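Local coordinates for protein ricin B-related lectin (Polyporus squamosus, PDB 5MUA) that binds galactose through a beta-trefoil lectin module and carries a calcium-dependent, papain-like cysteine protease module, at residues N155-L160 against F170-S175. Sequence-based numbering, arbitrary orientation.
With CA (calcium ion), chain E; E64 (N-[N-[1-hydroxycarboxyethyl-carbonyl]leucylamino-butyl]-guanidine), chain F.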
loop_
_atom_site.group_PDB
_atom_site.type_symbol
_atom_site.label_atom_id
_atom_site.label_comp_id
_atom_site.label_asym_id
_atom_site.label_seq_id
_atom_site.Cartn_x
_atom_site.Cartn_y
_atom_site.Cartn_z
ATOM N N ASN B 155 -12.213 -9.918 16.607
ATOM C CA ASN B 155 -12.270 -11.309 16.088
ATOM C C ASN B 155 -10.985 -11.711 15.332
ATOM O O ASN B 155 -10.443 -12.800 15.556
ATOM C CB ASN B 155 -13.363 -11.556 15.056
ATOM C CG ASN B 155 -14.771 -11.493 15.583
ATOM O OD1 ASN B 155 -15.649 -11.233 14.791
ATOM N ND2 ASN B 155 -15.001 -11.766 16.878
ATOM N N VAL B 156 -10.542 -10.879 14.377
ATOM C CA VAL B 156 -9.365 -11.213 13.558
ATOM C C VAL B 156 -8.103 -11.236 14.474
ATOM O O VAL B 156 -7.273 -12.145 14.361
ATOM C CB VAL B 156 -9.221 -10.257 12.333
ATOM C CG1 VAL B 156 -7.972 -10.614 11.581
ATOM C CG2 VAL B 156 -10.423 -10.265 11.408
ATOM N N HIS B 157 -7.968 -10.290 15.383
ATOM C CA HIS B 157 -6.825 -10.277 16.315
ATOM C C HIS B 157 -6.699 -11.594 17.095
ATOM O O HIS B 157 -5.598 -12.210 17.140
ATOM C CB HIS B 157 -6.874 -9.049 17.225
ATOM C CG HIS B 157 -5.806 -9.017 18.285
ATOM N ND1 HIS B 157 -4.463 -8.873 17.996
ATOM C CD2 HIS B 157 -5.893 -9.091 19.632
ATOM C CE1 HIS B 157 -3.771 -8.833 19.119
ATOM N NE2 HIS B 157 -4.614 -8.971 20.131
ATOM N N ALA B 158 -7.822 -12.061 17.648
ATOM C CA ALA B 158 -7.836 -13.319 18.324
ATOM C C ALA B 158 -7.434 -14.467 17.413
ATOM O O ALA B 158 -6.588 -15.296 17.762
ATOM C CB ALA B 158 -9.191 -13.604 18.979
ATOM N N THR B 159 -8.004 -14.499 16.232
ATOM C CA THR B 159 -7.647 -15.487 15.264
ATOM C C THR B 159 -6.128 -15.488 14.989
ATOM O O THR B 159 -5.451 -16.537 15.024
ATOM C CB THR B 159 -8.483 -15.268 14.006
ATOM O OG1 THR B 159 -9.810 -15.715 14.342
ATOM C CG2 THR B 159 -7.998 -16.091 12.847
ATOM N N LEU B 160 -5.629 -14.300 14.785
ATOM C CA LEU B 160 -4.220 -14.099 14.445
ATOM C C LEU B 160 -3.320 -14.554 15.586
ATOM O O LEU B 160 -2.389 -15.342 15.372
ATOM C CB LEU B 160 -4.000 -12.628 14.143
ATOM C CG LEU B 160 -2.604 -12.199 13.829
ATOM C CD1 LEU B 160 -2.063 -12.890 12.581
ATOM C CD2 LEU B 160 -2.639 -10.699 13.674
ATOM N N PHE B 170 6.134 -11.550 18.044
ATOM C CA PHE B 170 5.176 -11.031 17.068
ATOM C C PHE B 170 4.414 -9.871 17.670
ATOM O O PHE B 170 3.939 -9.957 18.799
ATOM C CB PHE B 170 4.124 -12.072 16.763
ATOM C CG PHE B 170 3.082 -11.629 15.770
ATOM C CD1 PHE B 170 3.420 -11.452 14.470
ATOM C CD2 PHE B 170 1.769 -11.473 16.146
ATOM C CE1 PHE B 170 2.495 -11.043 13.513
ATOM C CE2 PHE B 170 0.831 -11.143 15.213
ATOM C CZ PHE B 170 1.183 -10.906 13.883
ATOM N N LYS B 171 4.314 -8.788 16.925
ATOM C CA LYS B 171 3.379 -7.686 17.225
ATOM C C LYS B 171 2.533 -7.373 16.011
ATOM O O LYS B 171 3.015 -7.396 14.878
ATOM C CB LYS B 171 4.130 -6.416 17.563
ATOM C CG LYS B 171 5.196 -6.495 18.657
ATOM C CD LYS B 171 4.634 -6.488 20.070
ATOM C CE LYS B 171 5.748 -6.447 21.126
ATOM N NZ LYS B 171 6.153 -7.837 21.479
ATOM N N SER B 172 1.271 -7.060 16.250
ATOM C CA SER B 172 0.397 -6.697 15.212
ATOM C C SER B 172 -0.344 -5.414 15.599
ATOM O O SER B 172 -0.409 -5.048 16.796
ATOM C CB SER B 172 -0.588 -7.822 14.946
ATOM O OG SER B 172 -1.298 -8.122 16.118
ATOM N N TYR B 173 -0.896 -4.788 14.563
ATOM C CA TYR B 173 -1.563 -3.488 14.651
ATOM C C TYR B 173 -2.832 -3.540 13.826
ATOM O O TYR B 173 -2.813 -4.020 12.699
ATOM C CB TYR B 173 -0.596 -2.458 14.130
ATOM C CG TYR B 173 0.715 -2.454 14.916
ATOM C CD1 TYR B 173 0.804 -1.832 16.172
ATOM C CD2 TYR B 173 1.784 -3.175 14.476
ATOM C CE1 TYR B 173 1.976 -1.852 16.891
ATOM C CE2 TYR B 173 2.939 -3.251 15.212
ATOM C CZ TYR B 173 3.018 -2.580 16.408
ATOM O OH TYR B 173 4.190 -2.665 17.110
ATOM N N LEU B 174 -3.929 -3.053 14.394
ATOM C CA LEU B 174 -5.224 -3.171 13.813
ATOM C C LEU B 174 -5.587 -1.800 13.264
ATOM O O LEU B 174 -5.279 -0.789 13.916
ATOM C CB LEU B 174 -6.216 -3.592 14.958
ATOM C CG LEU B 174 -7.709 -3.344 14.855
ATOM C CD1 LEU B 174 -8.200 -4.410 13.891
ATOM C CD2 LEU B 174 -8.459 -3.491 16.180
ATOM N N SER B 175 -6.248 -1.773 12.116
ATOM C CA SER B 175 -6.628 -0.596 11.379
ATOM C C SER B 175 -8.096 -0.157 11.477
ATOM O O SER B 175 -8.369 1.017 11.523
ATOM C CB SER B 175 -6.259 -0.782 9.902
ATOM O OG SER B 175 -4.888 -1.095 9.819
HETATM CA CA CA E . -9.397 2.749 10.246
HETATM C C1 E64 F . -8.587 8.724 10.357
HETATM O O1 E64 F . -8.325 9.884 10.744
HETATM O O2 E64 F . -9.209 8.465 9.325
HETATM C C2 E64 F . -7.967 7.587 11.136
HETATM C C3 E64 F . -9.071 6.546 11.384
HETATM O O3 E64 F . -9.947 7.250 12.337
HETATM C C4 E64 F . -8.540 5.331 12.059
HETATM O O4 E64 F . -8.505 4.234 11.547
HETATM N N1 E64 F . -8.159 5.487 13.288
HETATM C C6 E64 F . -7.673 4.521 14.250
HETATM C C7 E64 F . -6.181 4.186 14.299
HETATM C C8 E64 F . -5.366 4.359 13.024
HETATM C C9 E64 F . -5.531 2.986 12.348
HETATM C C10 E64 F . -3.937 4.617 13.504
HETATM C C11 E64 F . -8.466 4.210 15.537
HETATM O O5 E64 F . -8.641 5.231 16.205
HETATM N N2 E64 F . -8.879 2.965 15.932
HETATM C C12 E64 F . -8.946 1.703 15.181
HETATM C C13 E64 F . -7.669 0.886 15.059
HETATM C C14 E64 F . -7.549 -0.070 16.186
HETATM C C15 E64 F . -7.022 0.592 17.416
HETATM N N3 E64 F . -6.102 -0.314 18.006
HETATM C C16 E64 F . -6.563 -1.304 18.743
HETATM N N4 E64 F . -5.807 -2.341 19.041
HETATM N N5 E64 F . -7.830 -1.261 19.104
HETATM O O HOH W 1 -11.127 2.676 11.927
#
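L160 lays its isobutyl group across F170 and S172, joining helix 153-162 to strand 170-173 in an antiparallel helix-on-strand packing of the papain-like protease part of this chimerolectin. The segment axes run at 166° and stay 10.4 Å apart, so side chains bridge the gap. CG of L160 lies anti to its backbone N (chi1 177°), and chi2 of 61° then brings CD2 between the F170 ring and S172. CD2 meets CE2 of F170 at 3.8 Å, coming to the ring's edge and near its plane, while CD1 approaches CZ; the two side chains cross at about a right angle. A branched leucine suits this place because one methyl can reach the ring and also S172. A small serine fits beside that methyl, its CB 3.8 Å from CD2 of L160, and its OG, set between the backbone N and the carbonyl carbon, comes near H157. In the modelled conformer of H157, ND1 stands 3.8 Å from OG of S172, a loose polar approach at the imidazole edge. L160 and V156 also pack on W252 and F286. The side chains of K171 and Y173 leave the backbone on the face turned from the helix, and their backbones hydrogen-bond to strand 280-285 and, for Y173, to F286 as well; Y173 also stacks on F283 of the second subunit. Beyond the strand the chain enters the inhibitor site of that subunit. L174 sets CD2 3.5 Å from C14 of E64, an apolar branch suited to the inhibitor's butyl chain. D207 and D209 of the second subunit share a calcium ion with D176 and S175, whose backbone O binds the metal at 2.4 Å, beside O4 of E64 at 2.2 Å from the same ion.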